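Local atomic coordinates of Alpha/beta hydrolase (PDB entry 4R1D), a protein that probably hydrolyses lipids as a calcium-binding effector lipase of the H2 type VI secretion system, and is held in complex with its immunity protein Tli4. Residues 275-287 and 422-434. Residues are numbered along the deposited sequence; the frame is centred on the assembly and turned at random.
Sequences LGVVHGVQPATGS and GYHSETYAHYGAD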
ATOM      1  N   LEU A 275      10.150   9.404  22.382  1.00 16.68           N
ATOM      2  CA  LEU A 275      10.648  10.595  23.071  1.00 16.75           C
ATOM      3  C   LEU A 275      10.164  11.868  22.390  1.00 14.67           C
ATOM      4  O   LEU A 275       9.932  12.896  23.043  1.00 17.47           O
ATOM      5  CB  LEU A 275      12.180  10.587  23.092  1.00 16.32           C
ATOM      6  CG  LEU A 275      12.885  11.629  23.958  1.00 19.29           C
ATOM      7  CD1 LEU A 275      12.466  11.452  25.416  1.00 20.44           C
ATOM      8  CD2 LEU A 275      14.388  11.481  23.805  1.00 21.19           C
ATOM      9  N   GLY A 276      10.020  11.797  21.075  1.00 15.36           N
ATOM     10  CA  GLY A 276       9.608  12.942  20.284  1.00 11.71           C
ATOM     11  C   GLY A 276       9.405  12.528  18.838  1.00 16.15           C
ATOM     12  O   GLY A 276       9.744  11.411  18.445  1.00 15.94           O
ATOM     13  N   VAL A 277       8.856  13.430  18.036  1.00 15.89           N
ATOM     14  CA  VAL A 277       8.493  13.076  16.672  1.00 15.89           C
ATOM     15  C   VAL A 277       8.842  14.185  15.694  1.00 14.49           C
ATOM     16  O   VAL A 277       8.527  15.355  15.921  1.00 14.07           O
ATOM     17  CB  VAL A 277       6.990  12.820  16.582  1.00 13.02           C
ATOM     18  CG1 VAL A 277       6.584  12.492  15.152  1.00 13.78           C
ATOM     19  CG2 VAL A 277       6.591  11.676  17.543  1.00 15.81           C
ATOM     20  N   VAL A 278       9.508  13.789  14.613  1.00 15.81           N
ATOM     21  CA  VAL A 278       9.699  14.616  13.440  1.00 13.23           C
ATOM     22  C   VAL A 278       8.715  14.161  12.362  1.00 13.23           C
ATOM     23  O   VAL A 278       8.656  12.979  12.027  1.00 13.74           O
ATOM     24  CB  VAL A 278      11.134  14.459  12.923  1.00 13.88           C
ATOM     25  CG1 VAL A 278      11.277  14.981  11.471  1.00 14.19           C
ATOM     26  CG2 VAL A 278      12.104  15.148  13.881  1.00 13.39           C
ATOM     27  N   HIS A 279       7.927  15.100  11.850  1.00 13.72           N
ATOM     28  CA  HIS A 279       7.049  14.858  10.707  1.00 14.72           C
ATOM     29  C   HIS A 279       7.512  15.666   9.501  1.00 15.39           C
ATOM     30  O   HIS A 279       7.713  16.888   9.597  1.00 11.25           O
ATOM     31  CB  HIS A 279       5.618  15.333  10.990  1.00 13.65           C
ATOM     32  CG  HIS A 279       4.878  14.553  12.032  1.00 13.61           C
ATOM     33  ND1 HIS A 279       4.822  13.174  12.050  1.00 14.96           N
ATOM     34  CD2 HIS A 279       4.072  14.976  13.036  1.00 14.50           C
ATOM     35  CE1 HIS A 279       4.055  12.782  13.055  1.00 12.91           C
ATOM     36  NE2 HIS A 279       3.586  13.855  13.667  1.00 14.94           N
ATOM     37  N   GLY A 280       7.620  14.996   8.360  1.00 13.19           N
ATOM     38  CA  GLY A 280       7.843  15.656   7.083  1.00 11.52           C
ATOM     39  C   GLY A 280       6.638  15.470   6.174  1.00 14.39           C
ATOM     40  O   GLY A 280       6.109  14.363   6.039  1.00 12.85           O
ATOM     41  N   VAL A 281       6.200  16.565   5.565  1.00 13.58           N
ATOM     42  CA  VAL A 281       5.080  16.582   4.621  1.00 14.01           C
ATOM     43  C   VAL A 281       3.871  15.720   4.980  1.00 14.47           C
ATOM     44  O   VAL A 281       3.328  15.016   4.120  1.00 13.58           O
ATOM     45  CB  VAL A 281       5.520  16.294   3.155  1.00 12.85           C
ATOM     46  CG1 VAL A 281       6.573  17.296   2.716  1.00 13.25           C
ATOM     47  CG2 VAL A 281       6.018  14.829   2.976  1.00 12.25           C
ATOM     48  N   GLN A 282       3.427  15.803   6.231  1.00 14.52           N
ATOM     49  CA  GLN A 282       2.273  15.030   6.667  1.00 12.37           C
ATOM     50  C   GLN A 282       1.001  15.646   6.109  1.00 11.35           C
ATOM     51  O   GLN A 282       0.787  16.838   6.256  1.00 15.05           O
ATOM     52  CB  GLN A 282       2.158  15.002   8.192  1.00 14.13           C
ATOM     53  CG  GLN A 282       1.029  14.085   8.654  1.00 13.65           C
ATOM     54  CD  GLN A 282       0.815  14.058  10.158  1.00 14.31           C
ATOM     55  OE1 GLN A 282       1.749  14.267  10.963  1.00 17.93           O
ATOM     56  NE2 GLN A 282      -0.425  13.794  10.551  1.00 12.47           N
ATOM     57  N   PRO A 283       0.159  14.834   5.475  1.00 12.94           N
ATOM     58  CA  PRO A 283      -1.192  15.296   5.133  1.00 12.23           C
ATOM     59  C   PRO A 283      -2.081  15.093   6.370  1.00 14.16           C
ATOM     60  O   PRO A 283      -2.883  14.149   6.440  1.00 14.78           O
ATOM     61  CB  PRO A 283      -1.597  14.349   4.006  1.00 13.02           C
ATOM     62  CG  PRO A 283      -0.896  13.055   4.344  1.00 16.12           C
ATOM     63  CD  PRO A 283       0.421  13.462   5.003  1.00 15.66           C
ATOM     64  N   ALA A 284      -1.921  15.995   7.339  1.00 13.20           N
ATOM     65  CA  ALA A 284      -2.440  15.825   8.692  1.00 14.31           C
ATOM     66  C   ALA A 284      -3.948  15.697   8.677  1.00 15.95           C
ATOM     67  O   ALA A 284      -4.529  14.957   9.483  1.00 17.02           O
ATOM     68  CB  ALA A 284      -2.009  17.013   9.582  1.00 14.83           C
ATOM     69  N   THR A 285      -4.578  16.408   7.747  1.00 14.45           N
ATOM     70  CA  THR A 285      -6.027  16.362   7.626  1.00 18.25           C
ATOM     71  C   THR A 285      -6.430  15.807   6.261  1.00 19.01           C
ATOM     72  O   THR A 285      -7.583  15.918   5.853  1.00 17.43           O
ATOM     73  CB  THR A 285      -6.648  17.756   7.835  1.00 15.61           C
ATOM     74  OG1 THR A 285      -6.052  18.689   6.916  1.00 15.40           O
ATOM     75  CG2 THR A 285      -6.433  18.226   9.273  1.00 16.28           C
ATOM     76  N   GLY A 286      -5.478  15.205   5.549  1.00 14.68           N
ATOM     77  CA  GLY A 286      -5.813  14.585   4.277  1.00 13.91           C
ATOM     78  C   GLY A 286      -5.411  15.407   3.067  1.00 15.80           C
ATOM     79  O   GLY A 286      -4.620  16.341   3.190  1.00 16.57           O
ATOM     80  N   SER A 287      -5.939  15.046   1.898  1.00 16.10           N
ATOM     81  CA  SER A 287      -5.538  15.682   0.640  1.00 15.22           C
ATOM     82  C   SER A 287      -6.608  15.545  -0.434  1.00 14.64           C
ATOM     83  O   SER A 287      -7.010  14.434  -0.782  1.00 14.24           O
ATOM     84  CB  SER A 287      -4.249  15.052   0.108  1.00 18.10           C
ATOM     85  OG  SER A 287      -3.908  15.614  -1.145  1.00 16.98           O
ATOM     86  N   GLY A 422      -4.785  14.716  18.657  1.00 19.64           N
ATOM     87  CA  GLY A 422      -3.731  15.676  18.364  1.00 19.97           C
ATOM     88  C   GLY A 422      -2.356  15.104  18.017  1.00 17.29           C
ATOM     89  O   GLY A 422      -2.241  14.125  17.274  1.00 16.86           O
ATOM     90  N   TYR A 423      -1.318  15.739  18.558  1.00 15.05           N
ATOM     91  CA  TYR A 423       0.069  15.460  18.191  1.00 18.84           C
ATOM     92  C   TYR A 423       0.896  15.238  19.449  1.00 20.31           C
ATOM     93  O   TYR A 423       0.603  15.811  20.501  1.00 17.71           O
ATOM     94  CB  TYR A 423       0.659  16.637  17.386  1.00 15.55           C
ATOM     95  CG  TYR A 423      -0.136  16.944  16.132  1.00 16.15           C
ATOM     96  CD1 TYR A 423      -1.327  17.658  16.203  1.00 18.41           C
ATOM     97  CD2 TYR A 423       0.277  16.476  14.886  1.00 14.97           C
ATOM     98  CE1 TYR A 423      -2.080  17.915  15.062  1.00 17.22           C
ATOM     99  CE2 TYR A 423      -0.460  16.735  13.737  1.00 16.17           C
ATOM    100  CZ  TYR A 423      -1.633  17.444  13.831  1.00 17.32           C
ATOM    101  OH  TYR A 423      -2.358  17.681  12.699  1.00 18.77           O
ATOM    102  N   HIS A 424       1.939  14.423  19.326  1.00 16.73           N
ATOM    103  CA  HIS A 424       2.917  14.249  20.389  1.00 17.50           C
ATOM    104  C   HIS A 424       3.392  15.626  20.880  1.00 18.51           C
ATOM    105  O   HIS A 424       3.552  16.555  20.092  1.00 14.75           O
ATOM    106  CB  HIS A 424       4.088  13.420  19.849  1.00 16.18           C
ATOM    107  CG  HIS A 424       5.032  12.942  20.905  1.00 15.32           C
ATOM    108  ND1 HIS A 424       5.896  13.789  21.567  1.00 15.73           N
ATOM    109  CD2 HIS A 424       5.254  11.704  21.410  1.00 16.03           C
ATOM    110  CE1 HIS A 424       6.605  13.095  22.438  1.00 15.49           C
ATOM    111  NE2 HIS A 424       6.242  11.825  22.357  1.00 18.60           N
ATOM    112  N   SER A 425       3.600  15.765  22.186  1.00 18.03           N
ATOM    113  CA  SER A 425       3.975  17.059  22.760  1.00 19.15           C
ATOM    114  C   SER A 425       5.347  17.575  22.305  1.00 19.31           C
ATOM    115  O   SER A 425       5.661  18.759  22.465  1.00 22.15           O
ATOM    116  CB  SER A 425       3.909  17.002  24.293  1.00 19.41           C
ATOM    117  OG  SER A 425       4.838  16.059  24.805  1.00 27.42           O
ATOM    118  N   GLU A 426       6.173  16.695  21.751  1.00 16.08           N
ATOM    119  CA  GLU A 426       7.464  17.123  21.220  1.00 15.15           C
ATOM    120  C   GLU A 426       7.504  16.852  19.713  1.00 16.68           C
ATOM    121  O   GLU A 426       8.254  16.002  19.242  1.00 18.24           O
ATOM    122  CB  GLU A 426       8.608  16.408  21.936  1.00 13.25           C
ATOM    123  CG  GLU A 426       8.496  16.470  23.470  1.00 16.34           C
ATOM    124  CD  GLU A 426       8.667  17.890  24.018  1.00 22.51           C
ATOM    125  OE1 GLU A 426       9.240  18.744  23.316  1.00 21.44           O
ATOM    126  OE2 GLU A 426       8.234  18.146  25.158  1.00 29.33           O
ATOM    127  N   THR A 427       6.680  17.584  18.973  1.00 16.45           N
ATOM    128  CA  THR A 427       6.540  17.366  17.545  1.00 15.98           C
ATOM    129  C   THR A 427       7.205  18.491  16.765  1.00 18.42           C
ATOM    130  O   THR A 427       6.928  19.679  17.003  1.00 17.00           O
ATOM    131  CB  THR A 427       5.052  17.271  17.138  1.00 15.97           C
ATOM    132  OG1 THR A 427       4.489  16.061  17.658  1.00 17.07           O
ATOM    133  CG2 THR A 427       4.927  17.252  15.629  1.00 15.58           C
ATOM    134  N   TYR A 428       8.089  18.111  15.847  1.00 14.64           N
ATOM    135  CA  TYR A 428       8.767  19.057  14.960  1.00 15.61           C
ATOM    136  C   TYR A 428       8.364  18.723  13.536  1.00 16.23           C
ATOM    137  O   TYR A 428       8.749  17.687  12.990  1.00 16.27           O
ATOM    138  CB  TYR A 428      10.289  18.944  15.133  1.00 17.59           C
ATOM    139  CG  TYR A 428      10.750  19.370  16.514  1.00 14.77           C
ATOM    140  CD1 TYR A 428      10.520  18.566  17.637  1.00 15.91           C
ATOM    141  CD2 TYR A 428      11.390  20.589  16.696  1.00 15.67           C
ATOM    142  CE1 TYR A 428      10.927  18.985  18.914  1.00 16.70           C
ATOM    143  CE2 TYR A 428      11.799  21.001  17.952  1.00 15.65           C
ATOM    144  CZ  TYR A 428      11.566  20.215  19.047  1.00 16.58           C
ATOM    145  OH  TYR A 428      11.993  20.669  20.274  1.00 17.71           O
ATOM    146  N   ALA A 429       7.550  19.582  12.937  1.00 14.34           N
ATOM    147  CA  ALA A 429       6.974  19.276  11.637  1.00 12.33           C
ATOM    148  C   ALA A 429       7.549  20.191  10.555  1.00 14.37           C
ATOM    149  O   ALA A 429       7.842  21.352  10.818  1.00 16.26           O
ATOM    150  CB  ALA A 429       5.465  19.435  11.710  1.00 12.65           C
ATOM    151  N   HIS A 430       7.711  19.668   9.342  1.00 13.05           N
ATOM    152  CA  HIS A 430       8.036  20.518   8.196  1.00 12.95           C
ATOM    153  C   HIS A 430       7.162  20.112   7.005  1.00 15.70           C
ATOM    154  O   HIS A 430       6.708  18.973   6.911  1.00 14.21           O
ATOM    155  CB  HIS A 430       9.537  20.471   7.845  1.00 12.84           C
ATOM    156  CG  HIS A 430      10.011  19.118   7.404  1.00 12.49           C
ATOM    157  ND1 HIS A 430      10.489  18.174   8.289  1.00 13.51           N
ATOM    158  CD2 HIS A 430      10.047  18.543   6.178  1.00 14.13           C
ATOM    159  CE1 HIS A 430      10.806  17.074   7.623  1.00 12.41           C
ATOM    160  NE2 HIS A 430      10.544  17.271   6.343  1.00 11.70           N
ATOM    161  N   TYR A 431       6.892  21.048   6.113  1.00 12.84           N
ATOM    162  CA  TYR A 431       6.018  20.757   4.990  1.00 15.38           C
ATOM    163  C   TYR A 431       6.277  21.731   3.844  1.00 15.15           C
ATOM    164  O   TYR A 431       6.884  22.782   4.045  1.00 14.95           O
ATOM    165  CB  TYR A 431       4.547  20.807   5.430  1.00 14.62           C
ATOM    166  CG  TYR A 431       4.111  22.152   5.973  1.00 15.23           C
ATOM    167  CD1 TYR A 431       4.526  22.587   7.227  1.00 14.58           C
ATOM    168  CD2 TYR A 431       3.285  22.990   5.226  1.00 17.50           C
ATOM    169  CE1 TYR A 431       4.130  23.828   7.727  1.00 13.23           C
ATOM    170  CE2 TYR A 431       2.881  24.217   5.717  1.00 17.45           C
ATOM    171  CZ  TYR A 431       3.303  24.630   6.963  1.00 15.59           C
ATOM    172  OH  TYR A 431       2.901  25.861   7.450  1.00 14.69           O
ATOM    173  N   GLY A 432       5.836  21.353   2.649  1.00 16.81           N
ATOM    174  CA  GLY A 432       6.002  22.168   1.455  1.00 15.84           C
ATOM    175  C   GLY A 432       4.766  23.012   1.212  1.00 16.62           C
ATOM    176  O   GLY A 432       3.656  22.491   1.073  1.00 16.47           O
ATOM    177  N   ALA A 433       4.964  24.325   1.170  1.00 18.03           N
ATOM    178  CA  ALA A 433       3.875  25.258   0.974  1.00 19.27           C
ATOM    179  C   ALA A 433       4.275  26.219  -0.130  1.00 17.58           C
ATOM    180  O   ALA A 433       4.864  27.265   0.129  1.00 18.79           O
ATOM    181  CB  ALA A 433       3.604  26.015   2.247  1.00 17.13           C
ATOM    182  N   ASP A 434       3.961  25.856  -1.365  1.00 17.00           N
ATOM    183  CA  ASP A 434       4.447  26.626  -2.499  1.00 20.24           C
ATOM    184  C   ASP A 434       3.346  26.805  -3.512  1.00 19.27           C
ATOM    185  O   ASP A 434       2.711  25.837  -3.940  1.00 17.48           O
ATOM    186  CB  ASP A 434       5.642  25.932  -3.142  1.00 20.38           C
ATOM    187  CG  ASP A 434       6.450  26.865  -4.016  1.00 20.85           C
ATOM    188  OD1 ASP A 434       5.981  27.207  -5.119  1.00 21.87           O
ATOM    189  OD2 ASP A 434       7.559  27.263  -3.603  1.00 19.37           O
TER
HETATM  190  O   HOH W   1       3.057  14.085  16.483  1.00 14.92           O
HETATM  191  O   HOH W   2       4.594  17.409   8.370  1.00 13.39           O
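The His430 ring leans over the neighbouring strand, one face against Gly280, whose CA sits 3.2 Å from His430 NE2. A first torsion of 64°, which puts His430 CG between its own N and carbonyl carbon, brings the ring over this bare main chain. Strands 275-280 and 427-432 run parallel, 4.6 Å apart at closest approach, as neighbours inside the six-stranded parallel sheet of the alpha/beta-hydrolase fold. Val277 uses N and O to reach Glu426 O (2.9 Å) and Tyr428 N, His279 likewise Tyr428 O and His430 N, and Val281 N to His430 O (2.8 Å) closes the ladder. On the face bearing Val277, His279, Thr427 and Ala429, Thr427 CG2 lies 3.6 Å from His279 CD2. Helix 258-267 covers His279 here, and its ND1 is hydrogen-bonded to Thr254 OG1 of strand 250-255, the neighbour on the other side. A water joins His279 NE2 (2.9 Å), His424 N and Thr427 OG1, and that hydroxyl also donates to His424 O. Ahead of the strand, His424 leans over Gly276 CA in a CH-pi contact. Its ND1 accepts the N-H of Glu426 in the ring plane, which fixes the ring's rotation, and Val277 CG2 packs on His424 CB at 3.8 Å. Tyr423 OH, at the ring's edge, touches Ala284 CB. Past Gly280, a second water accepts from Gln282 N and donates to His430 O. Gly280 thus gives the His430 ring room, and two waters link polar atoms of both segments.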